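Local coordinates for beta-methylmalyl-CoA dehydratase (Chloroflexus aurantiacus, PDB 4E3E), which catalyses the reversible dehydration of (2R,3S)-beta-methylmalyl-CoA to mesaconyl-CoA, a step of the glyoxylate assimilation cycle, at residues L67-V72 against L88-G93; G113-K118 against T122-V127; I143-V148 against P163-S168. All coordinates share one frame; numbering follows the deposited sequence.

The three contacts sample a hotdog fold from its core to its outer surface. Contact 1 is buried, its centre about 5 Å from the centre of the chain, and joins helix 65-80 to strand 84-95 through a single pair of aromatic rings. Contact 2, about 21 Å from that centre yet largely buried, is a hairpin held by backbone hydrogen bonds, with a sulfate at its turn end. Contact 3 lies at the surface, where a loop meets strand 138-149 through apolar contacts alone. That strand runs between strands 84-95 and 122-132, so the three share one antiparallel sheet: L88 N probably donates to W145 O, and V148 N to G123 O.

Contact 1: residues L67-V72 against L88-G93; sequences LVFHIV and LGYAGG
F69 of helix 65-80 meets Y90 of strand 84-95, and this single pair of rings makes up the contact between L67-V72 and L88-G93. At the start of the segment, the carbonyls of L67 and V68 receive the helical bonds of I71 N and V72 N, which hold the turn that carries F69. F69 comes next. Its CG stands anti to the backbone N (chi1 176°), which carries the ring out from the helix so that CZ leads. CZ comes obliquely to the CD2-CE2 bond of the tyrosine, 3.6 Å from Y90 CE2 and 3.9 Å from Y90 CD2. On the phenylalanine's side, Y90 CE2 lies at the ring edge, near its plane. Taken whole, the pair is an offset edge-to-face stack: the edge of F69 is turned toward the face of Y90, with centroids 5.7 Å apart and planes at 64°. The backbones themselves stay well apart, the nearest CA atoms, those of F69 and G93, being separated by 9.2 Å. This is helix-on-sheet packing of the hotdog fold, in which a curved antiparallel sheet wraps a long central helix; here the two meet through one pair of rings. Y90 points from the strand toward the helix, and its OH is hydrogen-bonded to H279 NE2, which ties the far end of the ring to the second half of the chain. H70 follows, its CE1 near the plane of the F69 ring at the edge; ND1 pairs with Y249 OH and NE2 with S255 OG, so both ring nitrogens are engaged and the imidazole is fixed in rotation. Further back along the strand, L88 and G89 both pair with W145 in a classic beta bulge, and L88 probably belongs to the substrate-binding site, as in related enzymes.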
loop_
_atom_site.group_PDB
_atom_site.type_symbol
_atom_site.label_atom_id
_atom_site.label_comp_id
_atom_site.label_asym_id
_atom_site.label_seq_id
_atom_site.Cartn_x
_atom_site.Cartn_y
_atom_site.Cartn_z
ATOM N N LEU A 67 1.258 -2.660 -15.270
ATOM C CA LEU A 67 0.231 -1.977 -14.469
ATOM C C LEU A 67 -0.948 -1.568 -15.377
ATOM O O LEU A 67 -2.117 -1.808 -15.026
ATOM C CB LEU A 67 0.801 -0.776 -13.698
ATOM C CG LEU A 67 -0.153 0.076 -12.835
ATOM C CD1 LEU A 67 -0.992 -0.777 -11.869
ATOM C CD2 LEU A 67 0.640 1.155 -12.081
ATOM N N VAL A 68 -0.634 -0.975 -16.536
ATOM C CA VAL A 68 -1.637 -0.714 -17.573
ATOM C C VAL A 68 -2.407 -1.998 -17.939
ATOM O O VAL A 68 -3.651 -2.011 -17.980
ATOM C CB VAL A 68 -1.016 -0.110 -18.853
ATOM C CG1 VAL A 68 -2.057 -0.035 -19.978
ATOM C CG2 VAL A 68 -0.442 1.284 -18.578
ATOM N N PHE A 69 -1.672 -3.071 -18.208
ATOM C CA PHE A 69 -2.303 -4.345 -18.556
ATOM C C PHE A 69 -3.299 -4.859 -17.499
ATOM O O PHE A 69 -4.454 -5.173 -17.847
ATOM C CB PHE A 69 -1.252 -5.388 -18.921
ATOM C CG PHE A 69 -1.818 -6.743 -19.206
ATOM C CD1 PHE A 69 -2.289 -7.066 -20.480
ATOM C CD2 PHE A 69 -1.889 -7.692 -18.204
ATOM C CE1 PHE A 69 -2.810 -8.321 -20.743
ATOM C CE2 PHE A 69 -2.412 -8.953 -18.465
ATOM C CZ PHE A 69 -2.880 -9.263 -19.735
ATOM N N HIS A 70 -2.870 -4.942 -16.233
ATOM C CA HIS A 70 -3.736 -5.452 -15.157
ATOM C C HIS A 70 -4.969 -4.617 -14.911
ATOM O O HIS A 70 -6.032 -5.131 -14.594
ATOM C CB HIS A 70 -2.955 -5.624 -13.861
ATOM C CG HIS A 70 -1.780 -6.558 -13.985
ATOM N ND1 HIS A 70 -1.852 -7.717 -14.674
ATOM C CD2 HIS A 70 -0.480 -6.468 -13.496
ATOM C CE1 HIS A 70 -0.660 -8.345 -14.621
ATOM N NE2 HIS A 70 0.179 -7.581 -13.901
ATOM N N ILE A 71 -4.842 -3.311 -15.076
ATOM C CA ILE A 71 -5.996 -2.430 -14.947
ATOM C C ILE A 71 -7.017 -2.641 -16.080
ATOM O O ILE A 71 -8.213 -2.791 -15.804
ATOM C CB ILE A 71 -5.562 -0.959 -14.782
ATOM C CG1 ILE A 71 -4.941 -0.787 -13.377
ATOM C CG2 ILE A 71 -6.758 -0.013 -14.965
ATOM C CD1 ILE A 71 -4.248 0.531 -13.159
ATOM N N VAL A 72 -6.542 -2.664 -17.333
ATOM C CA VAL A 72 -7.392 -2.959 -18.500
ATOM C C VAL A 72 -8.054 -4.342 -18.329
ATOM O O VAL A 72 -9.288 -4.485 -18.453
ATOM C CB VAL A 72 -6.596 -2.841 -19.825
ATOM C CG1 VAL A 72 -7.379 -3.436 -20.998
ATOM C CG2 VAL A 72 -6.280 -1.367 -20.123
ATOM N N LEU A 88 -7.286 -19.098 -20.765
ATOM C CA LEU A 88 -6.613 -20.113 -21.568
ATOM C C LEU A 88 -5.420 -19.595 -22.378
ATOM O O LEU A 88 -4.508 -20.356 -22.676
ATOM C CB LEU A 88 -7.617 -20.881 -22.439
ATOM C CG LEU A 88 -8.652 -21.707 -21.663
ATOM C CD1 LEU A 88 -9.675 -22.284 -22.632
ATOM C CD2 LEU A 88 -7.989 -22.818 -20.847
ATOM N N GLY A 89 -5.413 -18.306 -22.707
ATOM C CA GLY A 89 -4.295 -17.714 -23.445
ATOM C C GLY A 89 -4.514 -16.248 -23.743
ATOM O O GLY A 89 -5.592 -15.704 -23.463
ATOM N N TYR A 90 -3.478 -15.615 -24.296
ATOM C CA TYR A 90 -3.511 -14.224 -24.755
ATOM C C TYR A 90 -2.873 -14.240 -26.137
ATOM O O TYR A 90 -2.087 -15.149 -26.448
ATOM C CB TYR A 90 -2.654 -13.311 -23.853
ATOM C CG TYR A 90 -2.922 -13.404 -22.367
ATOM C CD1 TYR A 90 -2.286 -14.365 -21.590
ATOM C CD2 TYR A 90 -3.788 -12.511 -21.739
ATOM C CE1 TYR A 90 -2.514 -14.458 -20.227
ATOM C CE2 TYR A 90 -4.025 -12.587 -20.365
ATOM C CZ TYR A 90 -3.383 -13.560 -19.618
ATOM O OH TYR A 90 -3.610 -13.652 -18.262
ATOM N N ALA A 91 -3.210 -13.253 -26.967
ATOM C CA ALA A 91 -2.546 -13.077 -28.256
ATOM C C ALA A 91 -2.704 -11.643 -28.695
ATOM O O ALA A 91 -3.638 -10.956 -28.264
ATOM C CB ALA A 91 -3.130 -14.016 -29.311
ATOM N N GLY A 92 -1.769 -11.189 -29.528
ATOM C CA GLY A 92 -1.871 -9.879 -30.168
ATOM C C GLY A 92 -2.013 -8.749 -29.172
ATOM O O GLY A 92 -2.784 -7.808 -29.393
ATOM N N GLY A 93 -1.277 -8.842 -28.067
ATOM C CA GLY A 93 -1.286 -7.792 -27.048
ATOM C C GLY A 93 -0.363 -6.666 -27.447
ATOM O O GLY A 93 0.840 -6.754 -27.217
#

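Contact 2: residues G113-K118 against T122-V127; sequences GLRQNK and TGVVYV. With SO4 (sulfate ion), chain C.
R115 and V124 form a hydrogen-bonded pair of a beta hairpin in which strand 104-116 turns back into strand 122-132; the axes of 113-116 and 122-127 approach to 4.4 Å and run antiparallel at 169°. Backbone hydrogen bonds set its register. R115 N donates to V124 O, and V124 N returns a nearly straight bond to R115 O at 2.8 Å; Y126 N bonds G113 O almost straight, whereas the return bond from G113 N is weak. Toward the turn, N117 N reaches T122 O. Between these pairs, L114 CA and V125 CA offer their hydrogens to V124 O and G113 O.

Apolar contact lies on both faces of the hairpin. L114 and V125 run side by side, L114 CD2 at 3.8 Å from V125 CB. On the other face, the bare G113 leaves room for the Y126 ring, whose CD1 comes to 3.7 Å from G113 CA.

Polar side chains close the turn end. N117 ND2 donates to T122 OG1 at 2.8 Å, the hydroxyl lying 28° out of the amide plane, while Q116 OE1 turns away to K150.

A sulfate, probably from the crystallisation liquor, occupies the positive corner formed by R115 and K118. A bend at chi3 (69°) brings the R115 guanidinium edge-on to it, with NH1 2.8 Å from sulfate O3; K118, extended beyond CG, places NZ 2.7 Å from sulfate O2.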
loop_
_atom_site.group_PDB
_atom_site.type_symbol
_atom_site.label_atom_id
_atom_site.label_comp_id
_atom_site.label_asym_id
_atom_site.label_seq_id
_atom_site.Cartn_x
_atom_site.Cartn_y
_atom_site.Cartn_z
ATOM N N GLY A 113 -15.154 -15.029 -30.693
ATOM C CA GLY A 113 -15.136 -16.480 -30.787
ATOM C C GLY A 113 -15.902 -17.164 -29.679
ATOM O O GLY A 113 -15.928 -16.678 -28.546
ATOM N N LEU A 114 -16.531 -18.288 -30.023
ATOM C CA LEU A 114 -17.228 -19.146 -29.074
ATOM C C LEU A 114 -17.051 -20.609 -29.460
ATOM O O LEU A 114 -17.132 -20.956 -30.643
ATOM C CB LEU A 114 -18.730 -18.827 -29.043
ATOM C CG LEU A 114 -19.242 -17.489 -28.498
ATOM C CD1 LEU A 114 -20.744 -17.339 -28.740
ATOM C CD2 LEU A 114 -18.904 -17.357 -27.019
ATOM N N ARG A 115 -16.809 -21.461 -28.468
ATOM C CA ARG A 115 -16.812 -22.908 -28.674
ATOM C C ARG A 115 -17.198 -23.645 -27.395
ATOM O O ARG A 115 -16.425 -23.686 -26.430
ATOM C CB ARG A 115 -15.463 -23.440 -29.200
ATOM C CG ARG A 115 -15.503 -24.945 -29.499
ATOM C CD ARG A 115 -14.145 -25.539 -29.861
ATOM N NE ARG A 115 -13.215 -25.584 -28.728
ATOM C CZ ARG A 115 -13.037 -26.634 -27.923
ATOM N NH1 ARG A 115 -13.732 -27.754 -28.101
ATOM N NH2 ARG A 115 -12.155 -26.561 -26.930
ATOM N N GLN A 116 -18.393 -24.233 -27.401
ATOM C CA GLN A 116 -18.840 -25.047 -26.282
ATOM C C GLN A 116 -17.911 -26.242 -26.155
ATOM O O GLN A 116 -17.546 -26.842 -27.156
ATOM C CB GLN A 116 -20.285 -25.514 -26.476
ATOM C CG GLN A 116 -20.756 -26.444 -25.369
ATOM C CD GLN A 116 -22.255 -26.624 -25.354
ATOM O OE1 GLN A 116 -23.003 -25.684 -25.070
ATOM N NE2 GLN A 116 -22.706 -27.834 -25.654
ATOM N N ASN A 117 -17.515 -26.567 -24.927
ATOM C CA ASN A 117 -16.677 -27.735 -24.691
ATOM C C ASN A 117 -17.423 -29.043 -24.914
ATOM O O ASN A 117 -18.662 -29.083 -24.868
ATOM C CB ASN A 117 -16.008 -27.672 -23.310
ATOM C CG ASN A 117 -14.826 -26.736 -23.292
ATOM O OD1 ASN A 117 -13.882 -26.892 -24.081
ATOM N ND2 ASN A 117 -14.858 -25.737 -22.397
ATOM N N LYS A 118 -16.663 -30.105 -25.174
ATOM C CA LYS A 118 -17.238 -31.405 -25.516
ATOM C C LYS A 118 -18.116 -32.009 -24.419
ATOM O O LYS A 118 -19.115 -32.661 -24.724
ATOM C CB LYS A 118 -16.153 -32.380 -25.967
ATOM C CG LYS A 118 -15.809 -32.214 -27.437
ATOM C CD LYS A 118 -14.364 -32.567 -27.719
ATOM C CE LYS A 118 -13.889 -31.891 -28.990
ATOM N NZ LYS A 118 -12.421 -32.047 -29.098
ATOM N N THR A 122 -19.078 -26.514 -19.977
ATOM C CA THR A 122 -18.374 -25.243 -20.104
ATOM C C THR A 122 -18.217 -24.870 -21.578
ATOM O O THR A 122 -18.577 -25.645 -22.468
ATOM C CB THR A 122 -16.969 -25.323 -19.490
ATOM O OG1 THR A 122 -16.265 -26.416 -20.091
ATOM C CG2 THR A 122 -17.028 -25.521 -17.976
ATOM N N GLY A 123 -17.675 -23.682 -21.825
ATOM C CA GLY A 123 -17.364 -23.234 -23.173
ATOM C C GLY A 123 -16.246 -22.207 -23.183
ATOM O O GLY A 123 -15.966 -21.551 -22.171
ATOM N N VAL A 124 -15.615 -22.062 -24.340
ATOM C CA VAL A 124 -14.519 -21.125 -24.529
ATOM C C VAL A 124 -15.032 -19.876 -25.235
ATOM O O VAL A 124 -15.670 -19.966 -26.286
ATOM C CB VAL A 124 -13.403 -21.762 -25.387
ATOM C CG1 VAL A 124 -12.275 -20.767 -25.659
ATOM C CG2 VAL A 124 -12.890 -23.038 -24.731
ATOM N N VAL A 125 -14.740 -18.712 -24.663
ATOM C CA VAL A 125 -15.101 -17.436 -25.296
ATOM C C VAL A 125 -13.828 -16.650 -25.584
ATOM O O VAL A 125 -12.942 -16.550 -24.729
ATOM C CB VAL A 125 -16.144 -16.651 -24.452
ATOM C CG1 VAL A 125 -15.777 -16.652 -22.984
ATOM C CG2 VAL A 125 -16.367 -15.213 -24.950
ATOM N N TYR A 126 -13.726 -16.148 -26.811
ATOM C CA TYR A 126 -12.592 -15.342 -27.252
ATOM C C TYR A 126 -13.080 -13.925 -27.261
ATOM O O TYR A 126 -14.143 -13.644 -27.834
ATOM C CB TYR A 126 -12.158 -15.721 -28.677
ATOM C CG TYR A 126 -11.634 -17.129 -28.791
ATOM C CD1 TYR A 126 -12.505 -18.217 -28.795
ATOM C CD2 TYR A 126 -10.269 -17.379 -28.896
ATOM C CE1 TYR A 126 -12.031 -19.517 -28.895
ATOM C CE2 TYR A 126 -9.782 -18.682 -29.003
ATOM C CZ TYR A 126 -10.669 -19.741 -28.997
ATOM O OH TYR A 126 -10.207 -21.029 -29.092
ATOM N N VAL A 127 -12.309 -13.037 -26.626
ATOM C CA VAL A 127 -12.621 -11.602 -26.612
ATOM C C VAL A 127 -11.463 -10.748 -27.122
ATOM O O VAL A 127 -10.295 -11.078 -26.911
ATOM C CB VAL A 127 -13.055 -11.103 -25.207
ATOM C CG1 VAL A 127 -14.347 -11.788 -24.762
ATOM C CG2 VAL A 127 -11.940 -11.281 -24.175
HETATM S S SO4 C . -12.193 -30.138 -25.547
HETATM O O1 SO4 C . -12.505 -31.129 -24.492
HETATM O O2 SO4 C . -11.679 -30.816 -26.754
HETATM O O3 SO4 C . -13.443 -29.416 -25.889
HETATM O O4 SO4 C . -11.155 -29.198 -25.051
#

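Contact 3: residues I143-V148 against P163-S168; sequences IRWVMV and PDLPDS
W145 and L165 are brought together by two different first torsions: the indole CG sits between the backbone N and the carbonyl carbon (chi1 56°), a crowded position, and L165 has its CG anti to the carbonyl carbon (chi1 -62°). The two side chains approach from opposite directions, and the leucine lays CD1 over one face of the indole. This is a CH-pi contact. L165 CD1 lies 3.9 Å from the centroid of the W145 six-membered ring, only 18° off the ring normal, and its closest ring atom is W145 CH2 at 3.7 Å. The second methyl is shared, since L165 CD2 rests against I143 CG2 at 3.8 Å and near W145 CZ3 at 4.1 Å, so the fork of the leucine reaches both strand residues.

In the hotdog fold the two faces of this strand serve different neighbours. R144 and V146 touch helix 65-80, whereas I143 and W145 point toward the loop 163-168, which follows the strand and passes along the outer surface of the sheet. W145 lies between the two neighbouring strands, 84-95 and 122-132, and its indole also stacks with Y126 of the latter. P166 adds a looser contact, its CD 4.4 Å from I143 CD1. Beyond it, D167 makes a salt bridge with R311, carrying the loop across to strand 307-318.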
loop_
_atom_site.group_PDB
_atom_site.type_symbol
_atom_site.label_atom_id
_atom_site.label_comp_id
_atom_site.label_asym_id
_atom_site.label_seq_id
_atom_site.Cartn_x
_atom_site.Cartn_y
_atom_site.Cartn_z
ATOM N N ILE A 143 -6.126 -10.044 -27.321
ATOM C CA ILE A 143 -7.131 -11.080 -27.373
ATOM C C ILE A 143 -6.846 -12.013 -26.214
ATOM O O ILE A 143 -5.691 -12.317 -25.922
ATOM C CB ILE A 143 -7.061 -11.855 -28.709
ATOM C CG1 ILE A 143 -7.508 -10.955 -29.869
ATOM C CG2 ILE A 143 -7.884 -13.139 -28.653
ATOM C CD1 ILE A 143 -7.016 -11.442 -31.211
ATOM N N ARG A 144 -7.889 -12.446 -25.523
ATOM C CA ARG A 144 -7.719 -13.509 -24.558
ATOM C C ARG A 144 -8.889 -14.455 -24.707
ATOM O O ARG A 144 -9.941 -14.077 -25.249
ATOM C CB ARG A 144 -7.566 -12.969 -23.116
ATOM C CG ARG A 144 -8.844 -12.581 -22.372
ATOM C CD ARG A 144 -8.503 -12.239 -20.931
ATOM N NE ARG A 144 -9.577 -11.595 -20.168
ATOM C CZ ARG A 144 -10.168 -12.131 -19.098
ATOM N NH1 ARG A 144 -9.822 -13.349 -18.653
ATOM N NH2 ARG A 144 -11.112 -11.441 -18.459
ATOM N N TRP A 145 -8.700 -15.688 -24.258
ATOM C CA TRP A 145 -9.795 -16.640 -24.249
ATOM C C TRP A 145 -9.861 -17.338 -22.936
ATOM O O TRP A 145 -8.834 -17.583 -22.303
ATOM C CB TRP A 145 -9.785 -17.582 -25.464
ATOM C CG TRP A 145 -8.524 -18.384 -25.697
ATOM C CD1 TRP A 145 -8.343 -19.745 -25.485
ATOM C CD2 TRP A 145 -7.239 -17.910 -26.244
ATOM N NE1 TRP A 145 -7.072 -20.136 -25.833
ATOM C CE2 TRP A 145 -6.357 -19.090 -26.297
ATOM C CE3 TRP A 145 -6.747 -16.676 -26.675
ATOM C CZ2 TRP A 145 -5.045 -19.011 -26.749
ATOM C CZ3 TRP A 145 -5.421 -16.607 -27.133
ATOM C CH2 TRP A 145 -4.593 -17.748 -27.167
ATOM N N VAL A 146 -11.088 -17.601 -22.500
ATOM C CA VAL A 146 -11.385 -18.087 -21.152
ATOM C C VAL A 146 -12.369 -19.247 -21.221
ATOM O O VAL A 146 -13.246 -19.282 -22.087
ATOM C CB VAL A 146 -11.987 -16.979 -20.241
ATOM C CG1 VAL A 146 -10.933 -15.963 -19.858
ATOM C CG2 VAL A 146 -13.114 -16.239 -20.935
HETATM N N MSE A 147 -12.225 -20.188 -20.301
HETATM C CA MSE A 147 -13.173 -21.283 -20.189
HETATM C C MSE A 147 -14.193 -20.834 -19.185
HETATM O O MSE A 147 -13.854 -20.578 -18.027
HETATM C CB MSE A 147 -12.440 -22.510 -19.689
HETATM C CG MSE A 147 -13.456 -23.644 -19.684
HETATM SE SE MSE A 147 -12.498 -25.248 -19.116
HETATM C CE MSE A 147 -11.750 -25.790 -20.863
ATOM N N VAL A 148 -15.444 -20.716 -19.625
ATOM C CA VAL A 148 -16.523 -20.188 -18.780
ATOM C C VAL A 148 -17.597 -21.237 -18.505
ATOM O O VAL A 148 -17.981 -22.004 -19.401
ATOM C CB VAL A 148 -17.177 -18.934 -19.409
ATOM C CG1 VAL A 148 -18.199 -18.306 -18.462
ATOM C CG2 VAL A 148 -16.113 -17.919 -19.781
ATOM N N PRO A 163 -11.462 -17.680 -33.789
ATOM C CA PRO A 163 -10.736 -16.747 -34.642
ATOM C C PRO A 163 -9.313 -17.234 -34.921
ATOM O O PRO A 163 -8.784 -18.059 -34.165
ATOM C CB PRO A 163 -10.710 -15.467 -33.807
ATOM C CG PRO A 163 -10.718 -15.950 -32.390
ATOM C CD PRO A 163 -11.508 -17.232 -32.383
ATOM N N ASP A 164 -8.716 -16.754 -36.011
ATOM C CA ASP A 164 -7.288 -16.957 -36.242
ATOM C C ASP A 164 -6.560 -16.081 -35.237
ATOM O O ASP A 164 -6.946 -14.930 -35.030
ATOM C CB ASP A 164 -6.887 -16.571 -37.665
ATOM C CG ASP A 164 -7.608 -17.389 -38.725
ATOM O OD1 ASP A 164 -7.858 -18.600 -38.506
ATOM O OD2 ASP A 164 -7.921 -16.812 -39.789
ATOM N N LEU A 165 -5.536 -16.630 -34.595
ATOM C CA LEU A 165 -4.804 -15.922 -33.545
ATOM C C LEU A 165 -3.393 -15.624 -34.033
ATOM O O LEU A 165 -2.722 -16.517 -34.537
ATOM C CB LEU A 165 -4.761 -16.771 -32.265
ATOM C CG LEU A 165 -6.103 -17.104 -31.605
ATOM C CD1 LEU A 165 -5.947 -18.240 -30.609
ATOM C CD2 LEU A 165 -6.713 -15.875 -30.937
ATOM N N PRO A 166 -2.942 -14.362 -33.918
ATOM C CA PRO A 166 -1.569 -14.074 -34.322
ATOM C C PRO A 166 -0.573 -14.752 -33.382
ATOM O O PRO A 166 -0.823 -14.832 -32.188
ATOM C CB PRO A 166 -1.475 -12.552 -34.192
ATOM C CG PRO A 166 -2.534 -12.179 -33.204
ATOM C CD PRO A 166 -3.650 -13.158 -33.448
ATOM N N ASP A 167 0.538 -15.249 -33.916
ATOM C CA ASP A 167 1.559 -15.872 -33.073
ATOM C C ASP A 167 2.286 -14.821 -32.221
ATOM O O ASP A 167 2.733 -15.105 -31.112
ATOM C CB ASP A 167 2.561 -16.625 -33.936
ATOM C CG ASP A 167 3.686 -17.236 -33.131
ATOM O OD1 ASP A 167 3.483 -18.289 -32.491
ATOM O OD2 ASP A 167 4.782 -16.660 -33.147
ATOM N N SER A 168 2.405 -13.606 -32.752
ATOM C CA SER A 168 3.094 -12.525 -32.059
ATOM C C SER A 168 2.581 -11.214 -32.632
ATOM O O SER A 168 1.999 -11.199 -33.722
ATOM C CB SER A 168 4.618 -12.620 -32.276
ATOM O OG SER A 168 4.954 -12.587 -33.665
#